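Local structure of L544 (Acanthamoeba polyphaga mimivirus, 4AMQ) at residues 51-54 with 55-59; 83-86 with 87-91; 107-110 with 111-114; 242-245 with 246-249; 335-338 with 339-343. The protein is a virion-associated nucleotidyl transferase that probably uses bound divalent metal ions to transfer nucleotides, perhaps in transcription-coupled DNA repair. All coordinates share one frame; numbering follows the deposited sequence.

Contact 1 of 5, residues 51-54 with 55-59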
# COMPACT_ATOMS: atom_id res chain seq x y z
N TYR A 51 -10.89 17.67 -5.42
CA TYR A 51 -10.27 16.35 -5.28
C TYR A 51 -10.57 15.43 -6.46
O TYR A 51 -11.64 15.52 -7.07
CB TYR A 51 -10.63 15.69 -3.94
CG TYR A 51 -11.98 15.00 -3.89
CD1 TYR A 51 -12.18 13.75 -4.48
CD2 TYR A 51 -13.06 15.57 -3.22
CE1 TYR A 51 -13.41 13.11 -4.42
CE2 TYR A 51 -14.29 14.94 -3.15
CZ TYR A 51 -14.45 13.71 -3.75
OH TYR A 51 -15.68 13.07 -3.68
N GLN A 52 -9.62 14.56 -6.77
CA GLN A 52 -9.80 13.60 -7.85
C GLN A 52 -9.48 12.19 -7.39
O GLN A 52 -8.44 11.94 -6.77
CB GLN A 52 -8.92 13.96 -9.05
CG GLN A 52 -9.30 13.23 -10.33
CD GLN A 52 -9.92 14.14 -11.37
OE1 GLN A 52 -9.31 15.12 -11.80
NE2 GLN A 52 -11.14 13.82 -11.80
N ILE A 53 -10.37 11.25 -7.70
CA ILE A 53 -10.16 9.85 -7.39
C ILE A 53 -9.25 9.22 -8.44
O ILE A 53 -9.49 9.35 -9.65
CB ILE A 53 -11.49 9.09 -7.33
CG1 ILE A 53 -12.39 9.72 -6.26
CG2 ILE A 53 -11.25 7.61 -7.06
CD1 ILE A 53 -13.73 9.05 -6.11
N LYS A 54 -8.20 8.54 -7.99
CA LYS A 54 -7.25 7.91 -8.90
C LYS A 54 -7.24 6.40 -8.73
O LYS A 54 -7.95 5.85 -7.87
CB LYS A 54 -5.84 8.46 -8.66
CG LYS A 54 -5.73 9.97 -8.78
CD LYS A 54 -6.00 10.45 -10.20
CE LYS A 54 -5.86 11.96 -10.30
NZ LYS A 54 -6.28 12.48 -11.64
N GLY A 55 -6.46 5.72 -9.56
CA GLY A 55 -6.17 4.31 -9.38
C GLY A 55 -7.35 3.37 -9.55
O GLY A 55 -8.25 3.62 -10.35
N SER A 56 -7.33 2.28 -8.79
CA SER A 56 -8.28 1.20 -8.95
C SER A 56 -9.72 1.58 -8.59
O SER A 56 -10.66 1.06 -9.18
CB SER A 56 -7.85 -0.03 -8.13
OG SER A 56 -7.89 0.24 -6.74
N PHE A 57 -9.88 2.48 -7.63
CA PHE A 57 -11.22 2.91 -7.24
C PHE A 57 -11.88 3.75 -8.33
O PHE A 57 -13.09 3.66 -8.55
CB PHE A 57 -11.19 3.67 -5.91
CG PHE A 57 -12.55 3.95 -5.35
CD1 PHE A 57 -13.39 2.91 -4.98
CD2 PHE A 57 -12.99 5.26 -5.17
CE1 PHE A 57 -14.64 3.17 -4.46
CE2 PHE A 57 -14.24 5.52 -4.64
CZ PHE A 57 -15.07 4.47 -4.28
N ARG A 58 -11.09 4.58 -9.01
CA ARG A 58 -11.59 5.34 -10.14
C ARG A 58 -12.11 4.40 -11.23
O ARG A 58 -13.08 4.71 -11.92
CB ARG A 58 -10.50 6.27 -10.70
CG ARG A 58 -10.85 6.91 -12.05
CD ARG A 58 -9.71 7.79 -12.55
NE ARG A 58 -8.41 7.14 -12.42
CZ ARG A 58 -7.25 7.71 -12.75
NH1 ARG A 58 -7.23 8.94 -13.24
NH2 ARG A 58 -6.12 7.04 -12.60
N ARG A 59 -11.45 3.26 -11.38
CA ARG A 59 -11.87 2.24 -12.34
C ARG A 59 -12.99 1.37 -11.78
O ARG A 59 -13.53 0.51 -12.48
CB ARG A 59 -10.69 1.36 -12.75
CG ARG A 59 -9.67 2.06 -13.63
CD ARG A 59 -8.55 1.11 -14.04
NE ARG A 59 -7.64 0.81 -12.94
CZ ARG A 59 -7.40 -0.41 -12.46
NH1 ARG A 59 -8.00 -1.47 -13.00
NH2 ARG A 59 -6.55 -0.58 -11.46
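Ile53 and Phe57 meet at a strand-to-helix corner, where strand 51-54 gives way to a short helical turn beginning about Gly55. The Gly55-Ser56 pair at this corner is consistent with the Gly-Ser motif of polymerase-beta-like nucleotidyltransferases, which lies beside the metal-binding aspartates: the side chain of Ser56 is about 4 Å from a bound manganese ion and touches Asp66.

The apolar part sets a branched side chain against the rim of a ring. Ile53 CG2 comes to 3.5 Å from Phe57 CD2, near the ring plane, and CD1 of the same isoleucine is 3.9 Å from Phe57 CE2. Both residues also pack on helix 28-42, Ile53 on Lys35 and Phe57 on Ile34.

The charged part belongs to Lys54 and Arg58. The arginine chain bends at its third torsion (chi3 46°), bringing a face of the guanidinium against Lys54, whose CD lies 3.6 Å from Arg58 NH1. The lysine also bends, at chi2, and its NZ ends 4.0 Å from Arg58 NH1, a like-charge pair probably softened by solvent around the exposed arginine.

The backbone supplies a positive phi at Gly55 (66°) and a weak bond of 3.4 Å from Arg59 N to Gly55 O. Ile53 O, meanwhile, is approached by aliphatic carbon: Arg58 CD lies 3.3 Å from it.

Contact 2 of 5, residues 83-86 with 87-91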
# COMPACT_ATOMS: atom_id res chain seq x y z
N TYR A 83 -0.45 23.05 8.30
CA TYR A 83 -0.12 22.29 9.50
C TYR A 83 -1.30 22.27 10.46
O TYR A 83 -1.71 21.21 10.93
CB TYR A 83 1.11 22.87 10.19
CG TYR A 83 1.37 22.30 11.56
CD1 TYR A 83 1.70 20.97 11.73
CD2 TYR A 83 1.28 23.10 12.69
CE1 TYR A 83 1.93 20.44 12.98
CE2 TYR A 83 1.51 22.58 13.95
CZ TYR A 83 1.84 21.25 14.09
OH TYR A 83 2.07 20.73 15.35
N GLN A 84 -1.86 23.44 10.74
CA GLN A 84 -2.96 23.56 11.69
C GLN A 84 -4.21 22.81 11.22
O GLN A 84 -4.98 22.30 12.04
CB GLN A 84 -3.28 25.03 11.97
CG GLN A 84 -4.42 25.24 12.96
CD GLN A 84 -4.14 24.62 14.31
OE1 GLN A 84 -3.01 24.63 14.79
NE2 GLN A 84 -5.18 24.06 14.93
N ARG A 85 -4.40 22.73 9.91
CA ARG A 85 -5.52 21.97 9.35
C ARG A 85 -5.32 20.46 9.52
O ARG A 85 -6.28 19.71 9.66
CB ARG A 85 -5.73 22.32 7.87
CG ARG A 85 -6.73 21.42 7.15
CD ARG A 85 -8.11 21.43 7.81
NE ARG A 85 -9.07 20.61 7.06
CZ ARG A 85 -10.23 20.18 7.54
NH1 ARG A 85 -10.58 20.48 8.78
NH2 ARG A 85 -11.03 19.44 6.78
N ILE A 86 -4.06 20.02 9.50
CA ILE A 86 -3.75 18.61 9.72
C ILE A 86 -3.95 18.28 11.19
O ILE A 86 -4.43 17.20 11.53
CB ILE A 86 -2.31 18.27 9.29
CG1 ILE A 86 -2.10 18.62 7.81
CG2 ILE A 86 -2.01 16.80 9.52
CD1 ILE A 86 -3.15 18.03 6.89
N VAL A 87 -3.59 19.22 12.06
CA VAL A 87 -3.82 19.07 13.48
C VAL A 87 -5.31 18.94 13.76
O VAL A 87 -5.73 18.10 14.55
CB VAL A 87 -3.23 20.25 14.28
CG1 VAL A 87 -3.77 20.27 15.70
CG2 VAL A 87 -1.71 20.16 14.28
N ASP A 88 -6.11 19.78 13.10
CA ASP A 88 -7.56 19.72 13.24
C ASP A 88 -8.10 18.36 12.81
O ASP A 88 -8.92 17.76 13.50
CB ASP A 88 -8.23 20.84 12.44
CG ASP A 88 -7.90 22.22 12.99
OD1 ASP A 88 -7.06 22.31 13.90
OD2 ASP A 88 -8.49 23.21 12.50
N LEU A 89 -7.62 17.87 11.67
CA LEU A 89 -8.02 16.54 11.20
C LEU A 89 -7.69 15.47 12.23
O LEU A 89 -8.54 14.65 12.58
CB LEU A 89 -7.35 16.22 9.86
CG LEU A 89 -7.99 16.85 8.62
CD1 LEU A 89 -7.15 16.60 7.38
CD2 LEU A 89 -9.41 16.31 8.43
N ILE A 90 -6.45 15.48 12.71
CA ILE A 90 -6.01 14.49 13.68
C ILE A 90 -6.89 14.49 14.93
O ILE A 90 -7.36 13.45 15.36
CB ILE A 90 -4.53 14.69 14.06
CG1 ILE A 90 -3.64 14.46 12.83
CG2 ILE A 90 -4.13 13.76 15.19
CD1 ILE A 90 -2.16 14.63 13.08
N ASN A 91 -7.14 15.67 15.49
CA ASN A 91 -7.96 15.79 16.70
C ASN A 91 -9.41 15.32 16.50
O ASN A 91 -10.03 14.80 17.42
CB ASN A 91 -7.94 17.22 17.25
CG ASN A 91 -6.62 17.57 17.90
OD1 ASN A 91 -6.16 18.71 17.82
ND2 ASN A 91 -6.00 16.59 18.55
O HOH W 1 -9.88 22.93 10.41
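Asp88 reaches back one helical turn to Gln84, and its atoms can be followed outward. Asp88 CB rests 3.6 Å from Arg85 O. With CG beside its own backbone N (chi1 -66°), the carboxylate turns toward the preceding turn and lies close to the Gln84 carbonyl, so close that its exact placement is doubtful. Asp88 OD1 accepts a weak, strongly bent hydrogen bond from Gln84 NE2 at 2.8 Å (N-H...O angle 122°), the amide and carboxylate planes standing 69° apart. Asp88 OD2 accepts from a water molecule, at a rather short distance, and that water in turn accepts from Arg85 NH1 at 3.0 Å. The aspartate and arginine are thus joined by a water bridge rather than a direct salt bridge.

Two further pairs at the same spacing pack by methyl groups. Val87 CG2 sits over one face of the Tyr83 ring, 4.0 Å from its centroid and 21° off the normal, a CH-pi contact. Leu89 CD2 lies over one face of the Arg85 guanidinium, 3.9 Å from Arg85 NH2. Beneath them run regular alpha-helical bonds, such as Ile90 N to Ile86 O at 2.9 Å.

Helix 82-93 is anchored at several points. Tyr83 OH bonds to Val172 O, and Val87 and Ile90 pack on Leu173 of helix 169-174. On the loop side Arg85 NE bonds to Val44 O, and Ile86 and Leu89 touch the Val44 side chain.

Contact 3 of 5, residues 107-110 with 111-114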
# COMPACT_ATOMS: atom_id res chain seq x y z
N GLY A 107 8.50 15.09 3.56
CA GLY A 107 9.90 15.33 3.82
C GLY A 107 10.79 14.15 3.48
O GLY A 107 10.31 13.04 3.25
N THR A 108 12.10 14.39 3.43
CA THR A 108 13.06 13.33 3.16
C THR A 108 14.29 13.45 4.05
O THR A 108 14.63 14.54 4.51
CB THR A 108 13.51 13.32 1.68
OG1 THR A 108 14.03 14.61 1.32
CG2 THR A 108 12.34 12.98 0.76
N ASP A 109 14.94 12.32 4.29
CA ASP A 109 16.19 12.29 5.04
C ASP A 109 17.32 11.99 4.06
O ASP A 109 17.63 10.83 3.80
CB ASP A 109 16.12 11.21 6.13
CG ASP A 109 17.34 11.22 7.03
OD1 ASP A 109 18.34 11.88 6.68
OD2 ASP A 109 17.30 10.55 8.09
N ASP A 110 17.93 13.04 3.54
CA ASP A 110 18.87 12.92 2.42
C ASP A 110 20.13 12.09 2.73
O ASP A 110 20.89 11.76 1.82
CB ASP A 110 19.25 14.30 1.88
CG ASP A 110 18.10 14.97 1.15
OD1 ASP A 110 17.27 14.25 0.56
OD2 ASP A 110 18.02 16.22 1.18
N ARG A 111 20.33 11.75 4.00
CA ARG A 111 21.45 10.89 4.38
C ARG A 111 21.24 9.49 3.81
O ARG A 111 22.18 8.71 3.69
CB ARG A 111 21.58 10.81 5.90
CG ARG A 111 21.81 12.15 6.59
CD ARG A 111 21.79 12.01 8.11
NE ARG A 111 20.52 11.47 8.60
CZ ARG A 111 20.32 11.00 9.82
NH1 ARG A 111 21.31 10.99 10.71
NH2 ARG A 111 19.13 10.53 10.17
N PHE A 112 19.99 9.18 3.46
CA PHE A 112 19.66 7.92 2.84
C PHE A 112 19.46 8.11 1.34
O PHE A 112 19.00 7.20 0.65
CB PHE A 112 18.41 7.31 3.49
CG PHE A 112 18.60 6.96 4.94
CD1 PHE A 112 19.15 5.74 5.29
CD2 PHE A 112 18.24 7.85 5.94
CE1 PHE A 112 19.34 5.41 6.62
CE2 PHE A 112 18.43 7.52 7.27
CZ PHE A 112 18.98 6.30 7.60
N LEU A 113 19.80 9.29 0.84
CA LEU A 113 19.78 9.55 -0.59
C LEU A 113 21.06 9.04 -1.23
O LEU A 113 22.02 9.80 -1.41
CB LEU A 113 19.59 11.05 -0.88
CG LEU A 113 19.55 11.44 -2.36
CD1 LEU A 113 18.60 10.53 -3.12
CD2 LEU A 113 19.15 12.89 -2.54
N LEU A 114 21.08 7.76 -1.56
CA LEU A 114 22.27 7.13 -2.11
C LEU A 114 22.52 7.56 -3.55
O LEU A 114 21.63 8.09 -4.23
CB LEU A 114 22.14 5.61 -2.04
CG LEU A 114 22.97 4.87 -0.98
CD1 LEU A 114 22.96 5.64 0.33
CD2 LEU A 114 22.44 3.46 -0.77
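Asp109 and Arg111, two residues apart, form a side-on salt bridge at the point where strand 99-108 runs out into a 3-10 turn. The aspartate has its CG opposite the backbone N (chi1 -175°), which directs the carboxylate toward the turn that follows. The arginine leaves its CA with CG beside its own N, extends through chi2 and bends at chi3 (-59°), a fold that brings the guanidinium edge round to the carboxylate. Arg111 NE donates to Asp109 OD1 at 2.9 Å and Arg111 NH2 to Asp109 OD2 at 2.8 Å, each nearly straight and each using a syn lone pair. The two planes are only 13° apart, so the paired bonds fix the rotation of both groups. NH2 also donates to Arg180 O, which ties the pair to a neighbouring loop.

Asp109 OD1 also accepts from Arg111 N at 3.3 Å, a weak bond of the Asx-turn kind. Asp109 OD2 additionally meets the rim of the Phe112 ring, 3.3 Å from Phe112 CE2 and near the ring plane, with the carboxylate upright to the ring. Phe112 itself packs on Leu162 and Ile127.

Phe112 N donates to Asp109 O at 2.9 Å. Leu113 N reaches Asp110 O, also at 2.9 Å, from well above the carbonyl plane. Separately, Leu113 centres an inverse gamma turn. Its side chain runs alongside that of Asp110, with Leu113 CD2 3.9 Å from Asp110 OD1.

Contact 4 of 5, residues 242-245 with 246-249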
# COMPACT_ATOMS: atom_id res chain seq x y z
N LYS A 242 9.16 -14.57 -12.30
CA LYS A 242 8.07 -15.33 -12.92
C LYS A 242 6.75 -15.15 -12.16
O LYS A 242 5.96 -16.08 -12.05
CB LYS A 242 8.44 -16.81 -13.03
CG LYS A 242 9.55 -17.09 -14.05
CD LYS A 242 10.38 -18.30 -13.65
CE LYS A 242 11.83 -18.16 -14.11
NZ LYS A 242 12.09 -18.82 -15.41
N GLU A 243 6.54 -13.95 -11.62
CA GLU A 243 5.26 -13.60 -11.00
C GLU A 243 4.25 -13.32 -12.10
O GLU A 243 3.96 -12.17 -12.42
CB GLU A 243 5.41 -12.37 -10.10
CG GLU A 243 6.34 -12.56 -8.91
CD GLU A 243 7.79 -12.30 -9.25
OE1 GLU A 243 8.08 -11.91 -10.39
OE2 GLU A 243 8.65 -12.50 -8.36
N TYR A 244 3.70 -14.39 -12.68
CA TYR A 244 2.91 -14.29 -13.90
C TYR A 244 1.63 -13.47 -13.79
O TYR A 244 1.15 -12.92 -14.77
CB TYR A 244 2.61 -15.69 -14.45
CG TYR A 244 3.86 -16.43 -14.88
CD1 TYR A 244 4.76 -15.86 -15.77
CD2 TYR A 244 4.16 -17.69 -14.37
CE1 TYR A 244 5.91 -16.52 -16.16
CE2 TYR A 244 5.30 -18.37 -14.75
CZ TYR A 244 6.18 -17.78 -15.64
OH TYR A 244 7.32 -18.44 -16.03
N TYR A 245 1.07 -13.40 -12.58
CA TYR A 245 -0.13 -12.59 -12.37
C TYR A 245 0.20 -11.11 -12.45
O TYR A 245 -0.51 -10.33 -13.09
CB TYR A 245 -0.76 -12.91 -11.02
CG TYR A 245 -1.92 -12.00 -10.68
CD1 TYR A 245 -3.10 -12.06 -11.41
CD2 TYR A 245 -1.83 -11.09 -9.64
CE1 TYR A 245 -4.15 -11.23 -11.11
CE2 TYR A 245 -2.89 -10.26 -9.33
CZ TYR A 245 -4.05 -10.34 -10.07
OH TYR A 245 -5.11 -9.52 -9.77
N PHE A 246 1.28 -10.71 -11.79
CA PHE A 246 1.68 -9.31 -11.77
C PHE A 246 2.32 -8.87 -13.08
O PHE A 246 2.38 -7.68 -13.39
CB PHE A 246 2.58 -9.02 -10.57
CG PHE A 246 1.88 -9.18 -9.24
CD1 PHE A 246 1.10 -8.15 -8.74
CD2 PHE A 246 1.98 -10.36 -8.52
CE1 PHE A 246 0.44 -8.29 -7.53
CE2 PHE A 246 1.32 -10.50 -7.31
CZ PHE A 246 0.55 -9.46 -6.81
N MET A 247 2.79 -9.84 -13.87
CA MET A 247 3.35 -9.55 -15.18
C MET A 247 2.26 -9.26 -16.20
O MET A 247 2.54 -8.82 -17.31
CB MET A 247 4.24 -10.71 -15.64
CG MET A 247 5.46 -10.92 -14.76
SD MET A 247 6.17 -12.58 -14.89
CE MET A 247 6.82 -12.54 -16.56
N LEU A 248 1.01 -9.51 -15.82
CA LEU A 248 -0.13 -9.15 -16.67
C LEU A 248 -0.36 -7.64 -16.65
O LEU A 248 -0.91 -7.09 -17.60
CB LEU A 248 -1.40 -9.86 -16.20
CG LEU A 248 -1.50 -11.38 -16.36
CD1 LEU A 248 -2.79 -11.88 -15.72
CD2 LEU A 248 -1.43 -11.79 -17.82
N PHE A 249 0.07 -6.99 -15.57
CA PHE A 249 -0.12 -5.55 -15.41
C PHE A 249 0.65 -4.74 -16.45
O PHE A 249 0.11 -3.78 -17.01
CB PHE A 249 0.26 -5.11 -13.99
CG PHE A 249 -0.72 -5.53 -12.93
CD1 PHE A 249 -0.93 -6.88 -12.65
CD2 PHE A 249 -1.44 -4.59 -12.21
CE1 PHE A 249 -1.84 -7.27 -11.68
CE2 PHE A 249 -2.35 -4.98 -11.24
CZ PHE A 249 -2.54 -6.32 -10.97
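The Tyr245 ring has Phe249 CE1 over one face, toward the rim, and Phe246 CE2 at its edge, in plane. It therefore serves both roles in a three-ring cluster. Its own edge enters the face of Phe246, CD2 standing over the centre of that ring, with centroids 5.2 Å apart and planes at 76°. Phe249 in turn presents its edge to the Tyr245 face, with centroids 5.6 Å apart and planes at 81°. Both pairs are T-shaped. Phe249 also has Tyr245 O at its edge, 3.5 Å from Phe249 CD1.

The Tyr244 ring carries Lys242 O over a face, while Met247 runs alongside it with SD 3.7 Å from Tyr244 CD1, an oblique Met-aromatic contact.

Two backbone bonds hold the bend: Met247 N to Glu243 O at 3.0 Å, and Leu248 N to Tyr245 O at 3.2 Å, the latter closing a type I turn into helix 248-254.

Tyr245 OH bonds to Ile269 O and Tyr245 N to Asn357 OD1, so the residue is held at both ends, by its hydroxyl and by its backbone N. Alternating edges and faces place weakly positive ring hydrogens against pi clouds: Tyr245 offers C-H groups at its edge to Phe246 and receives those of Phe249 on a face.

Contact 5 of 5, residues 335-338 with 339-343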
# COMPACT_ATOMS: atom_id res chain seq x y z
N GLN A 335 -1.86 -10.11 22.73
CA GLN A 335 -0.80 -9.73 21.80
C GLN A 335 -0.10 -10.93 21.16
O GLN A 335 0.29 -10.88 20.00
CB GLN A 335 0.23 -8.84 22.50
CG GLN A 335 1.21 -8.19 21.55
CD GLN A 335 0.53 -7.23 20.60
OE1 GLN A 335 -0.51 -6.65 20.92
NE2 GLN A 335 1.10 -7.06 19.42
N ASP A 336 0.09 -12.00 21.93
CA ASP A 336 0.71 -13.21 21.40
C ASP A 336 -0.09 -13.75 20.21
O ASP A 336 0.48 -14.23 19.24
CB ASP A 336 0.83 -14.29 22.48
CG ASP A 336 1.90 -13.96 23.51
OD1 ASP A 336 2.80 -13.17 23.18
OD2 ASP A 336 1.84 -14.51 24.63
N LYS A 337 -1.41 -13.65 20.31
CA LYS A 337 -2.30 -14.04 19.23
C LYS A 337 -2.08 -13.18 17.98
O LYS A 337 -1.98 -13.70 16.86
CB LYS A 337 -3.75 -13.95 19.70
CG LYS A 337 -4.77 -14.45 18.69
CD LYS A 337 -6.19 -14.22 19.18
CE LYS A 337 -6.59 -15.19 20.28
NZ LYS A 337 -8.05 -15.10 20.58
N ILE A 338 -2.00 -11.86 18.17
CA ILE A 338 -1.79 -10.93 17.06
C ILE A 338 -0.49 -11.23 16.32
O ILE A 338 -0.44 -11.23 15.08
CB ILE A 338 -1.75 -9.46 17.56
CG1 ILE A 338 -3.04 -9.11 18.31
CG2 ILE A 338 -1.52 -8.50 16.40
CD1 ILE A 338 -3.12 -7.65 18.75
N ILE A 339 0.56 -11.49 17.09
CA ILE A 339 1.88 -11.83 16.57
C ILE A 339 1.88 -13.17 15.81
O ILE A 339 2.40 -13.25 14.70
CB ILE A 339 2.91 -11.88 17.71
CG1 ILE A 339 3.08 -10.49 18.32
CG2 ILE A 339 4.24 -12.44 17.22
CD1 ILE A 339 3.78 -10.49 19.66
N ALA A 340 1.32 -14.20 16.43
CA ALA A 340 1.25 -15.52 15.79
C ALA A 340 0.49 -15.45 14.48
O ALA A 340 0.89 -16.05 13.48
CB ALA A 340 0.61 -16.53 16.72
N TRP A 341 -0.62 -14.71 14.48
CA TRP A 341 -1.38 -14.46 13.26
C TRP A 341 -0.53 -13.78 12.20
O TRP A 341 -0.56 -14.16 11.04
CB TRP A 341 -2.60 -13.59 13.56
CG TRP A 341 -3.77 -14.34 14.09
CD1 TRP A 341 -4.01 -15.68 13.97
CD2 TRP A 341 -4.88 -13.81 14.83
NE1 TRP A 341 -5.20 -16.00 14.58
CE2 TRP A 341 -5.74 -14.87 15.11
CE3 TRP A 341 -5.21 -12.51 15.26
CZ2 TRP A 341 -6.93 -14.69 15.82
CZ3 TRP A 341 -6.38 -12.34 15.96
CH2 TRP A 341 -7.23 -13.42 16.23
N ASN A 342 0.21 -12.75 12.60
CA ASN A 342 1.03 -12.00 11.66
C ASN A 342 2.01 -12.95 10.98
O ASN A 342 2.17 -12.91 9.76
CB ASN A 342 1.77 -10.88 12.38
CG ASN A 342 2.40 -9.87 11.42
OD1 ASN A 342 1.79 -9.49 10.42
ND2 ASN A 342 3.62 -9.45 11.72
N THR A 343 2.63 -13.81 11.77
CA THR A 343 3.56 -14.82 11.25
C THR A 343 2.89 -15.75 10.25
O THR A 343 3.43 -16.02 9.18
CB THR A 343 4.17 -15.64 12.40
OG1 THR A 343 5.03 -14.81 13.18
CG2 THR A 343 4.96 -16.82 11.86
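Lys337 leaves the helix with CG opposite its backbone N (chi1 -175°) and continues extended at chi2, while Trp341, one turn later, turns its indole back with CG beside its own N (chi1 -83°). The two side chains consequently run side by side in the same direction, the lysine methylenes lying over one face of the indole. Lys337 CG is 3.5 Å from the centroid of the six-membered ring of Trp341 and 8° off its normal, almost straight above that ring, a CH-pi contact. Lys337 CD also lies over this face, before the chain bends at chi3; its very short approach to Trp341 CH2 is doubtful in detail. Lys337 O approaches the other end of the indole, 3.4 Å from Trp341 CG, and also accepts from Trp341 N at 2.9 Å.

Gln335 and Ile339 make a lighter contact on another side of helix 334-368. Their side chains cross at about a right angle, with Gln335 CG 3.9 Å from Ile339 CD1. Ile338 O is held twice, by Asn342 N at 3.0 Å and by Tyr286 OH from helix 274-292.

Trp341 packs between helices 297-311 and 319-331, touching Ile304 and Ala300 of the first and Val328 of the second, and its NE1 makes weak hydrogen bonds to Ser329 OG and Ile325 O. Chemically, the lysine contributes its aliphatic stem to this packing: dispersion and the CH-pi contact of CG hold the methylenes on the indole face, and any polarisation by the distant ammonium is probably small.

In the fold
Contacts 1, 2 and 3 lie in the nucleotidyltransferase range, contacts 4 and 5 in the helical range. Contact 1 is nearest the probable active site: its Ser56 adjoins the manganese ions held by Asp66 and Asp68, and Asp213 completes one of the two manganese sites. Contact 4 comes within about 6 Å of contact 1 (nearest atoms), and the side chain of Phe249 is about 10 Å from a manganese ion. The nucleotidyltransferase and helical parts probably meet near here, as the salt bridges from Arg59 to Glu266 and Glu270 indicate. Contacts 1 and 3 reach the same mixed sheet, their centres about 30 Å apart. Contacts 2 and 4 lie on opposite sides of the chain's centre, while helix 334-368 carries contact 5 and packs against contact 4.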